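Long-range contacts in NAD(P)H-flavin oxidoreductase (Agrobacterium tumefaciens str. C58, PDB 2FRE), which binds flavin mononucleotide and probably transfers electrons from NAD(P)H through the flavin to an acceptor: residues Ser22-Asp27 with Glu176-Ser181; Lys83-Leu88 with Gly158-Thr163; Ser4-Ser9 with Pro180-Pro185. All coordinates share one frame; numbering follows the deposited sequence.

Interaction 1 of 3, residues Ser22-Asp27 with Glu176-Ser181. With FMN (flavin mononucleotide), chain C.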
loop_
_atom_site.group_PDB
_atom_site.type_symbol
_atom_site.label_atom_id
_atom_site.label_comp_id
_atom_site.label_asym_id
_atom_site.label_seq_id
_atom_site.Cartn_x
_atom_site.Cartn_y
_atom_site.Cartn_z
ATOM N N SER A 22 -2.446 14.688 -0.999
ATOM C CA SER A 22 -1.940 14.769 -2.368
ATOM C C SER A 22 -2.344 16.106 -3.004
ATOM O O SER A 22 -3.268 16.184 -3.798
ATOM C CB SER A 22 -2.409 13.551 -3.165
ATOM O OG SER A 22 -2.018 12.343 -2.485
ATOM N N PRO A 23 -1.615 17.178 -2.659
ATOM C CA PRO A 23 -1.853 18.453 -3.294
ATOM C C PRO A 23 -1.239 18.496 -4.687
ATOM O O PRO A 23 -0.562 17.551 -5.098
ATOM C CB PRO A 23 -1.133 19.440 -2.374
ATOM C CG PRO A 23 0.021 18.649 -1.860
ATOM C CD PRO A 23 -0.537 17.261 -1.658
ATOM N N ARG A 24 -1.467 19.604 -5.387
ATOM C CA ARG A 24 -0.966 19.797 -6.749
ATOM C C ARG A 24 -0.052 21.019 -6.894
ATOM O O ARG A 24 0.597 21.154 -7.932
ATOM C CB ARG A 24 -2.143 19.921 -7.737
ATOM C CG ARG A 24 -2.930 18.646 -7.863
ATOM C CD ARG A 24 -4.062 18.730 -8.823
ATOM N NE ARG A 24 -4.767 17.462 -8.801
ATOM C CZ ARG A 24 -5.712 17.126 -7.925
ATOM N NH1 ARG A 24 -6.141 18.000 -7.025
ATOM N NH2 ARG A 24 -6.251 15.915 -7.969
ATOM N N ALA A 25 -0.011 21.900 -5.887
ATOM C CA ALA A 25 0.806 23.135 -5.985
ATOM C C ALA A 25 2.219 22.867 -5.479
ATOM O O ALA A 25 2.452 22.842 -4.279
ATOM C CB ALA A 25 0.172 24.278 -5.233
ATOM N N PHE A 26 3.152 22.670 -6.413
ATOM C CA PHE A 26 4.539 22.360 -6.085
ATOM C C PHE A 26 5.446 23.512 -6.487
ATOM O O PHE A 26 5.169 24.236 -7.458
ATOM C CB PHE A 26 4.982 21.042 -6.734
ATOM C CG PHE A 26 4.307 19.847 -6.171
ATOM C CD1 PHE A 26 4.512 19.469 -4.848
ATOM C CD2 PHE A 26 3.424 19.104 -6.947
ATOM C CE1 PHE A 26 3.864 18.354 -4.323
ATOM C CE2 PHE A 26 2.771 18.004 -6.418
ATOM C CZ PHE A 26 3.002 17.621 -5.112
ATOM N N ASP A 27 6.522 23.686 -5.721
ATOM C CA ASP A 27 7.372 24.867 -5.880
ATOM C C ASP A 27 8.490 24.733 -6.916
ATOM O O ASP A 27 9.199 25.703 -7.172
ATOM C CB ASP A 27 7.921 25.329 -4.517
ATOM C CG ASP A 27 9.058 24.456 -3.970
ATOM O OD1 ASP A 27 9.408 23.389 -4.541
ATOM O OD2 ASP A 27 9.609 24.863 -2.917
ATOM N N GLU A 176 -9.196 25.412 -6.456
ATOM C CA GLU A 176 -10.400 25.060 -5.707
ATOM C C GLU A 176 -10.349 23.642 -5.164
ATOM O O GLU A 176 -11.012 23.345 -4.190
ATOM C CB GLU A 176 -11.654 25.223 -6.565
ATOM C CG GLU A 176 -12.052 26.652 -6.757
ATOM C CD GLU A 176 -13.292 26.804 -7.624
ATOM O OE1 GLU A 176 -13.910 25.765 -7.985
ATOM O OE2 GLU A 176 -13.633 27.967 -7.921
ATOM N N ARG A 177 -9.576 22.762 -5.793
ATOM C CA ARG A 177 -9.455 21.364 -5.341
ATOM C C ARG A 177 -8.283 21.129 -4.424
ATOM O O ARG A 177 -8.034 19.997 -4.008
ATOM C CB ARG A 177 -9.314 20.431 -6.541
ATOM C CG ARG A 177 -10.581 20.319 -7.315
ATOM C CD ARG A 177 -10.414 19.548 -8.611
ATOM N NE ARG A 177 -11.734 19.163 -9.099
ATOM C CZ ARG A 177 -12.644 20.011 -9.584
ATOM N NH1 ARG A 177 -12.407 21.315 -9.667
ATOM N NH2 ARG A 177 -13.819 19.552 -9.995
ATOM N N GLU A 178 -7.544 22.186 -4.121
ATOM C CA GLU A 178 -6.378 22.080 -3.285
ATOM C C GLU A 178 -6.805 22.038 -1.811
ATOM O O GLU A 178 -6.521 22.938 -1.045
ATOM C CB GLU A 178 -5.424 23.237 -3.596
ATOM C CG GLU A 178 -4.059 23.085 -3.019
ATOM C CD GLU A 178 -3.111 22.197 -3.841
ATOM O OE1 GLU A 178 -3.552 21.261 -4.575
ATOM O OE2 GLU A 178 -1.897 22.430 -3.701
ATOM N N VAL A 179 -7.480 20.959 -1.422
ATOM C CA VAL A 179 -7.997 20.815 -0.063
ATOM C C VAL A 179 -8.018 19.322 0.245
ATOM O O VAL A 179 -8.326 18.518 -0.643
ATOM C CB VAL A 179 -9.391 21.479 0.101
ATOM C CG1 VAL A 179 -10.424 20.804 -0.765
ATOM C CG2 VAL A 179 -9.845 21.441 1.545
ATOM N N PRO A 180 -7.608 18.921 1.466
ATOM C CA PRO A 180 -7.525 17.480 1.683
ATOM C C PRO A 180 -8.888 16.793 1.538
ATOM O O PRO A 180 -9.907 17.256 2.086
ATOM C CB PRO A 180 -6.946 17.369 3.104
ATOM C CG PRO A 180 -6.205 18.678 3.262
ATOM C CD PRO A 180 -7.131 19.664 2.641
ATOM N N SER A 181 -8.888 15.708 0.768
ATOM C CA SER A 181 -10.078 14.929 0.528
ATOM C C SER A 181 -10.599 14.272 1.799
ATOM O O SER A 181 -9.866 14.081 2.789
ATOM C CB SER A 181 -9.767 13.847 -0.512
ATOM O OG SER A 181 -8.661 13.077 -0.078
HETATM N N1 FMN C . -4.779 12.659 -8.925
HETATM C C2 FMN C . -4.786 13.426 -10.089
HETATM O O2 FMN C . -4.926 14.652 -10.020
HETATM N N3 FMN C . -4.661 12.826 -11.330
HETATM C C4 FMN C . -4.505 11.472 -11.460
HETATM O O4 FMN C . -4.170 11.000 -12.565
HETATM C C4A FMN C . -4.495 10.699 -10.279
HETATM N N5 FMN C . -4.344 9.325 -10.357
HETATM C C5A FMN C . -4.259 8.589 -9.186
HETATM C C6 FMN C . -4.071 7.220 -9.272
HETATM C C7 FMN C . -3.974 6.453 -8.129
HETATM C C7M FMN C . -3.272 5.133 -8.300
HETATM C C8 FMN C . -4.089 7.043 -6.866
HETATM C C8M FMN C . -3.457 6.388 -5.660
HETATM C C9 FMN C . -4.281 8.414 -6.770
HETATM C C9A FMN C . -4.389 9.190 -7.939
HETATM N N10 FMN C . -4.597 10.551 -7.853
HETATM C C10 FMN C . -4.628 11.301 -9.022
HETATM C "C1'" FMN C . -4.839 11.228 -6.527
HETATM C "C2'" FMN C . -6.091 10.766 -5.785
HETATM O "O2'" FMN C . -7.271 11.387 -6.283
HETATM C "C3'" FMN C . -5.926 11.018 -4.289
HETATM O "O3'" FMN C . -4.866 10.215 -3.784
HETATM C "C4'" FMN C . -7.227 10.757 -3.540
HETATM O "O4'" FMN C . -8.218 11.695 -3.927
HETATM C "C5'" FMN C . -7.073 10.800 -2.024
HETATM O "O5'" FMN C . -6.610 12.071 -1.595
HETATM P P FMN C . -5.271 12.218 -0.716
HETATM O O1P FMN C . -5.591 11.634 0.650
HETATM O O2P FMN C . -4.154 11.409 -1.356
HETATM O O3P FMN C . -4.941 13.686 -0.679
HETATM O O HOH W 1 -5.918 17.475 -2.864
HETATM O O HOH W 2 -5.421 20.819 -6.505
HETATM O O HOH W 3 -8.243 17.184 -5.054
#
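Glu178 meets Pro23, Arg24 and Ala25 with its carboxylate, which closes on two successive backbone amides. Arg24 N gives a 2.8 Å hydrogen bond to Glu178 OE1, on the lone pair that lies toward the other oxygen, and Ala25 N lies 2.9 Å from Glu178 OE2, on the syn side of that oxygen but 27° out of the carboxylate plane. A glutamate suits this place because its two acceptor oxygens can face two consecutive N-H groups; CG anti to the backbone N (chi1 -167°) and a bend at chi2 deliver the acid to the 22-27 loop.

Two waters extend the polar network. One passes from Arg24 NH1 to Glu178 OE1, the other from Arg24 NH1 to Arg177 O.

These loops form part of the FMN pocket of a nitroreductase-family fold. The extended Arg24 chain brings NE and NH2 to the flavin carbonyl, with NH2 2.7 Å from FMN O2. At the phosphate end, Ser22 N and Ser22 OG bind FMN O3P and O2P, while Ser181 OG gives a hydrogen bond to FMN O5'.

Van der Waals contact is slighter: Pro23 CB lies 3.4 Å from the carboxylate oxygen Glu178 OE2, and Ala25 CB approaches the same atom. Outside the two loops, Leu164 touches both Pro23 and Glu178.

Interaction 2 of 3, residues Lys83-Leu88 with Gly158-Thr163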
loop_
_atom_site.group_PDB
_atom_site.type_symbol
_atom_site.label_atom_id
_atom_site.label_comp_id
_atom_site.label_asym_id
_atom_site.label_seq_id
_atom_site.Cartn_x
_atom_site.Cartn_y
_atom_site.Cartn_z
ATOM N N LYS A 83 4.412 19.141 -13.731
ATOM C CA LYS A 83 5.642 19.643 -14.329
ATOM C C LYS A 83 6.410 20.510 -13.365
ATOM O O LYS A 83 7.572 20.788 -13.608
ATOM C CB LYS A 83 5.364 20.422 -15.615
ATOM C CG LYS A 83 4.621 21.732 -15.450
ATOM C CD LYS A 83 4.077 22.153 -16.791
ATOM C CE LYS A 83 3.343 23.457 -16.752
ATOM N NZ LYS A 83 2.863 23.825 -18.141
ATOM N N ASN A 84 5.754 20.951 -12.294
ATOM C CA ASN A 84 6.386 21.786 -11.282
ATOM C C ASN A 84 6.784 21.025 -10.008
ATOM O O ASN A 84 7.251 21.623 -9.042
ATOM C CB ASN A 84 5.478 22.981 -10.970
ATOM C CG ASN A 84 5.356 23.936 -12.149
ATOM O OD1 ASN A 84 6.313 24.143 -12.888
ATOM N ND2 ASN A 84 4.175 24.500 -12.342
ATOM N N ALA A 85 6.628 19.697 -10.029
ATOM C CA ALA A 85 7.084 18.858 -8.944
ATOM C C ALA A 85 8.612 18.776 -8.975
ATOM O O ALA A 85 9.249 19.179 -9.948
ATOM C CB ALA A 85 6.482 17.476 -9.068
ATOM N N SER A 86 9.181 18.249 -7.897
ATOM C CA SER A 86 10.625 18.128 -7.758
ATOM C C SER A 86 11.162 16.830 -8.354
ATOM O O SER A 86 12.320 16.775 -8.771
ATOM C CB SER A 86 11.025 18.196 -6.278
ATOM O OG SER A 86 10.861 19.487 -5.760
ATOM N N VAL A 87 10.323 15.798 -8.356
ATOM C CA VAL A 87 10.662 14.466 -8.831
ATOM C C VAL A 87 9.423 13.890 -9.505
ATOM O O VAL A 87 8.309 14.096 -9.027
ATOM C CB VAL A 87 11.081 13.542 -7.634
ATOM C CG1 VAL A 87 11.199 12.094 -8.063
ATOM C CG2 VAL A 87 12.371 14.018 -7.009
ATOM N N LEU A 88 9.625 13.197 -10.625
ATOM C CA LEU A 88 8.605 12.360 -11.224
ATOM C C LEU A 88 9.156 10.938 -11.300
ATOM O O LEU A 88 10.340 10.734 -11.597
ATOM C CB LEU A 88 8.215 12.857 -12.619
ATOM C CG LEU A 88 7.383 14.141 -12.655
ATOM C CD1 LEU A 88 7.352 14.737 -14.035
ATOM C CD2 LEU A 88 5.990 13.865 -12.200
ATOM N N GLY A 158 2.023 6.707 -11.955
ATOM C CA GLY A 158 3.035 7.749 -11.874
ATOM C C GLY A 158 2.975 8.396 -10.500
ATOM O O GLY A 158 1.960 8.315 -9.820
ATOM N N VAL A 159 4.063 9.037 -10.096
ATOM C CA VAL A 159 4.121 9.729 -8.820
ATOM C C VAL A 159 4.897 11.013 -8.982
ATOM O O VAL A 159 6.026 11.001 -9.484
ATOM C CB VAL A 159 4.800 8.875 -7.736
ATOM C CG1 VAL A 159 4.829 9.617 -6.425
ATOM C CG2 VAL A 159 4.078 7.538 -7.573
ATOM N N ALA A 160 4.274 12.108 -8.558
ATOM C CA ALA A 160 4.897 13.415 -8.480
ATOM C C ALA A 160 5.194 13.696 -6.996
ATOM O O ALA A 160 4.320 13.496 -6.128
ATOM C CB ALA A 160 3.968 14.452 -9.027
ATOM N N ILE A 161 6.425 14.123 -6.713
ATOM C CA ILE A 161 6.847 14.465 -5.368
ATOM C C ILE A 161 7.499 15.838 -5.355
ATOM O O ILE A 161 8.277 16.169 -6.243
ATOM C CB ILE A 161 7.867 13.459 -4.787
ATOM C CG1 ILE A 161 7.554 12.018 -5.220
ATOM C CG2 ILE A 161 7.884 13.587 -3.244
ATOM C CD1 ILE A 161 8.656 10.993 -4.847
ATOM N N GLY A 162 7.178 16.633 -4.339
ATOM C CA GLY A 162 7.717 17.975 -4.245
ATOM C C GLY A 162 7.345 18.663 -2.957
ATOM O O GLY A 162 6.807 18.049 -2.019
ATOM N N THR A 163 7.660 19.945 -2.913
ATOM C CA THR A 163 7.398 20.776 -1.761
ATOM C C THR A 163 6.204 21.677 -2.041
ATOM O O THR A 163 6.178 22.400 -3.043
ATOM C CB THR A 163 8.619 21.621 -1.427
ATOM O OG1 THR A 163 9.723 20.750 -1.125
ATOM C CG2 THR A 163 8.342 22.532 -0.241
HETATM O O HOH W 4 8.436 20.973 -5.442
HETATM O O HOH W 5 11.251 19.845 -3.165
#
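Ser86 and Val87 both present their backbone N-H groups to one acceptor, Ile161 O. Ser86 N lies 2.8 Å from Ile161 O and tilts 20° from its carbonyl plane, whereas Val87 N, at 3.0 Å from Ile161 O, lies in that plane; one oxygen thus serves two consecutive amides. The return bond, from Ile161 N to Val87 O, is straighter, with an angle of 171° at the hydrogen. Next along the strands, the CA-H groups of Ala160 and Leu88 make longer contacts with Val87 O and Val159 O, beside the non-hydrogen-bonded pair Leu88-Ala160.

On one face Ala160 CB is touched by Leu88 CD2 at 3.8 Å and by Ala85 CB at 3.9 Å. On the other face the branched chains of Val87 and Ile161 meet through CG1 and CD1. Val87 CG1 stands anti to the backbone N (chi1 170°), and Ile161 extends CD1 toward it. Gly162 passes close beside Ser86 N and Ala85 CA, where its lack of a side chain avoids crowding.

Two waters join Ser86 OG to Thr163, one through Thr163 N and the other through OG1, and Ser86 OG is also hydrogen-bonded to Ser29 O. Farther out, Leu121 and Ala125 of helix 110-127 pack on Ile161, while Trp67 and Val71 of helix 67-72 pack on Leu88, placing helices over both faces of this buried sheet. Backbone bonds continue it to Ala60 of strand 55-61 on the Leu88 side and to His133 of strand 131-135 on the Ala160 side. The two residues opposite Ile161 form a classic beta bulge, here at the start of strand 87-98 in the central antiparallel sheet of the nitroreductase fold.

Interaction 3 of 3, residues Ser4-Ser9 with Pro180-Pro185. With FMN (flavin mononucleotide), chain C.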
loop_
_atom_site.group_PDB
_atom_site.type_symbol
_atom_site.label_atom_id
_atom_site.label_comp_id
_atom_site.label_asym_id
_atom_site.label_seq_id
_atom_site.Cartn_x
_atom_site.Cartn_y
_atom_site.Cartn_z
ATOM N N SER A 4 -6.910 16.782 12.402
ATOM C CA SER A 4 -5.631 17.164 11.797
ATOM C C SER A 4 -5.780 17.317 10.291
ATOM O O SER A 4 -6.507 16.562 9.659
ATOM C CB SER A 4 -4.556 16.115 12.126
ATOM O OG SER A 4 -3.264 16.692 12.066
ATOM N N ASN A 5 -5.099 18.316 9.724
ATOM C CA ASN A 5 -5.085 18.534 8.272
ATOM C C ASN A 5 -6.476 18.651 7.641
ATOM O O ASN A 5 -6.749 18.037 6.610
ATOM C CB ASN A 5 -4.280 17.446 7.574
ATOM C CG ASN A 5 -3.883 17.843 6.162
ATOM O OD1 ASN A 5 -3.713 19.034 5.865
ATOM N ND2 ASN A 5 -3.763 16.857 5.276
ATOM N N ASN A 6 -7.336 19.445 8.279
ATOM C CA ASN A 6 -8.722 19.687 7.844
ATOM C C ASN A 6 -9.490 18.376 7.720
ATOM O O ASN A 6 -10.416 18.266 6.927
ATOM C CB ASN A 6 -8.748 20.478 6.517
ATOM C CG ASN A 6 -9.980 21.405 6.368
ATOM O OD1 ASN A 6 -11.062 21.181 6.934
ATOM N ND2 ASN A 6 -9.787 22.468 5.621
ATOM N N ARG A 7 -9.100 17.386 8.514
ATOM C CA ARG A 7 -9.748 16.082 8.513
ATOM C C ARG A 7 -10.009 15.618 9.936
ATOM O O ARG A 7 -9.260 15.925 10.855
ATOM C CB ARG A 7 -8.883 15.026 7.814
ATOM C CG ARG A 7 -8.671 15.247 6.355
ATOM C CD ARG A 7 -7.473 14.423 5.846
ATOM N NE ARG A 7 -7.527 14.248 4.394
ATOM C CZ ARG A 7 -6.602 13.625 3.661
ATOM N NH1 ARG A 7 -5.485 13.156 4.205
ATOM N NH2 ARG A 7 -6.791 13.471 2.362
ATOM N N GLN A 8 -11.069 14.841 10.091
ATOM C CA GLN A 8 -11.446 14.307 11.364
ATOM C C GLN A 8 -11.656 12.816 11.194
ATOM O O GLN A 8 -12.375 12.372 10.306
ATOM C CB GLN A 8 -12.735 14.944 11.871
ATOM C CG GLN A 8 -13.082 14.477 13.271
ATOM C CD GLN A 8 -14.346 15.106 13.836
ATOM O OE1 GLN A 8 -15.428 14.505 13.800
ATOM N NE2 GLN A 8 -14.207 16.275 14.403
ATOM N N SER A 9 -11.026 12.048 12.046
ATOM C CA SER A 9 -11.148 10.610 11.955
ATOM C C SER A 9 -12.174 10.234 12.995
ATOM O O SER A 9 -12.391 10.983 13.953
ATOM C CB SER A 9 -9.831 9.960 12.301
ATOM O OG SER A 9 -9.573 10.194 13.678
ATOM N N PRO A 180 -7.608 18.921 1.466
ATOM C CA PRO A 180 -7.525 17.480 1.683
ATOM C C PRO A 180 -8.888 16.793 1.538
ATOM O O PRO A 180 -9.907 17.256 2.086
ATOM C CB PRO A 180 -6.946 17.369 3.104
ATOM C CG PRO A 180 -6.205 18.678 3.262
ATOM C CD PRO A 180 -7.131 19.664 2.641
ATOM N N SER A 181 -8.888 15.708 0.768
ATOM C CA SER A 181 -10.078 14.929 0.528
ATOM C C SER A 181 -10.599 14.272 1.799
ATOM O O SER A 181 -9.866 14.081 2.789
ATOM C CB SER A 181 -9.767 13.847 -0.512
ATOM O OG SER A 181 -8.661 13.077 -0.078
ATOM N N LYS A 182 -11.871 13.905 1.742
ATOM C CA LYS A 182 -12.532 13.154 2.809
ATOM C C LYS A 182 -12.665 11.661 2.464
ATOM O O LYS A 182 -12.243 11.204 1.385
ATOM C CB LYS A 182 -13.936 13.742 3.067
ATOM C CG LYS A 182 -13.971 15.223 3.300
ATOM C CD LYS A 182 -13.162 15.695 4.507
ATOM C CE LYS A 182 -13.537 17.154 4.861
ATOM N NZ LYS A 182 -12.979 17.729 6.148
ATOM N N ARG A 183 -13.240 10.902 3.392
ATOM C CA ARG A 183 -13.475 9.452 3.190
ATOM C C ARG A 183 -14.878 9.113 3.610
ATOM O O ARG A 183 -15.524 9.883 4.333
ATOM C CB ARG A 183 -12.487 8.621 4.008
ATOM C CG ARG A 183 -11.053 8.784 3.608
ATOM C CD ARG A 183 -10.708 8.242 2.225
ATOM N NE ARG A 183 -9.273 8.421 2.009
ATOM C CZ ARG A 183 -8.693 9.557 1.621
ATOM N NH1 ARG A 183 -9.398 10.615 1.281
ATOM N NH2 ARG A 183 -7.387 9.612 1.507
ATOM N N VAL A 184 -15.366 7.967 3.146
ATOM C CA VAL A 184 -16.640 7.446 3.606
ATOM C C VAL A 184 -16.496 7.041 5.073
ATOM O O VAL A 184 -15.374 6.801 5.539
ATOM C CB VAL A 184 -17.110 6.234 2.749
ATOM C CG1 VAL A 184 -17.182 6.625 1.288
ATOM C CG2 VAL A 184 -16.210 5.021 2.940
ATOM N N PRO A 185 -17.617 6.971 5.807
ATOM C CA PRO A 185 -17.592 6.404 7.162
ATOM C C PRO A 185 -16.921 5.018 7.210
ATOM O O PRO A 185 -17.104 4.205 6.297
ATOM C CB PRO A 185 -19.082 6.299 7.516
ATOM C CG PRO A 185 -19.715 7.350 6.755
ATOM C CD PRO A 185 -18.971 7.423 5.448
HETATM N N1 FMN C . -4.779 12.659 -8.925
HETATM C C2 FMN C . -4.786 13.426 -10.089
HETATM O O2 FMN C . -4.926 14.652 -10.020
HETATM N N3 FMN C . -4.661 12.826 -11.330
HETATM C C4 FMN C . -4.505 11.472 -11.460
HETATM O O4 FMN C . -4.170 11.000 -12.565
HETATM C C4A FMN C . -4.495 10.699 -10.279
HETATM N N5 FMN C . -4.344 9.325 -10.357
HETATM C C5A FMN C . -4.259 8.589 -9.186
HETATM C C6 FMN C . -4.071 7.220 -9.272
HETATM C C7 FMN C . -3.974 6.453 -8.129
HETATM C C7M FMN C . -3.272 5.133 -8.300
HETATM C C8 FMN C . -4.089 7.043 -6.866
HETATM C C8M FMN C . -3.457 6.388 -5.660
HETATM C C9 FMN C . -4.281 8.414 -6.770
HETATM C C9A FMN C . -4.389 9.190 -7.939
HETATM N N10 FMN C . -4.597 10.551 -7.853
HETATM C C10 FMN C . -4.628 11.301 -9.022
HETATM C "C1'" FMN C . -4.839 11.228 -6.527
HETATM C "C2'" FMN C . -6.091 10.766 -5.785
HETATM O "O2'" FMN C . -7.271 11.387 -6.283
HETATM C "C3'" FMN C . -5.926 11.018 -4.289
HETATM O "O3'" FMN C . -4.866 10.215 -3.784
HETATM C "C4'" FMN C . -7.227 10.757 -3.540
HETATM O "O4'" FMN C . -8.218 11.695 -3.927
HETATM C "C5'" FMN C . -7.073 10.800 -2.024
HETATM O "O5'" FMN C . -6.610 12.071 -1.595
HETATM P P FMN C . -5.271 12.218 -0.716
HETATM O O1P FMN C . -5.591 11.634 0.650
HETATM O O2P FMN C . -4.154 11.409 -1.356
HETATM O O3P FMN C . -4.941 13.686 -0.679
HETATM O O HOH W 6 -10.541 18.892 4.139
#
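Arg7 reaches across to Ser181 and to the FMN phosphate at once. Its NE gives a hydrogen bond of 2.8 Å to Ser181 O, in the carbonyl plane, while NH2 gives one of 2.8 Å to FMN O1P at the edge of the guanidinium. A weak bond also runs from Arg7 NH2 to Ser181 OG. Arg183 brings its own NH2 to within 2.8 Å of FMN O1P, and the same nitrogen hydrogen-bonds Trp45 O of the second subunit, which places the site at the dimer interface. The bend at chi2 (-67°) folds its chain back, and NH1 bonds both Ser181 OG and Lys182 O, holding the guanidinium in position. At the far end, Lys182 NZ lies 2.7 Å from Asn6 O in the type I' turn from Ser4 to Arg7, and a water links that oxygen to Pro180 O.

Packing centres on Pro180. Its CB lies over one face of the Arg7 guanidinium, 3.4 Å from NE, and its CG rests against the Asn5 amide, whose ND2 is hydrogen-bonded to Leu18 O. Arg7 NH1 is held by Leu18 O and Arg20 O, and Trp45 of the second subunit packs on Arg7.

With Arg7 and Arg183 converging on one phosphate oxygen, the two cations, with Arg20 nearby, probably help to offset the phosphate charge, which probably lets Arg7 NH2 and Arg183 NH2 lie 4.0 Å apart.

Overall arrangement
Interactions 1 and 3 share Pro180 and Ser181, and their centres lie about 14 Å apart on the same side of the chain's centre. Together they reach both ends of FMN: interaction 1 contacts the flavin carbonyl as well as the phosphate, and interaction 3 the phosphate end. Interaction 2 lies deeper, its centre about 13 Å from that of interaction 1. They meet where Asp27 N probably hydrogen-bonds Thr163 O (3.0 Å) and Phe26 packs on Gly162 and Asn84, so the loop carrying Arg24 lies against the end of strand 153-162. Interactions 2 and 3 do not touch, their nearest atoms being about 13 Å apart; Val159 of interaction 2 has its side chain about 8 Å from an FMN.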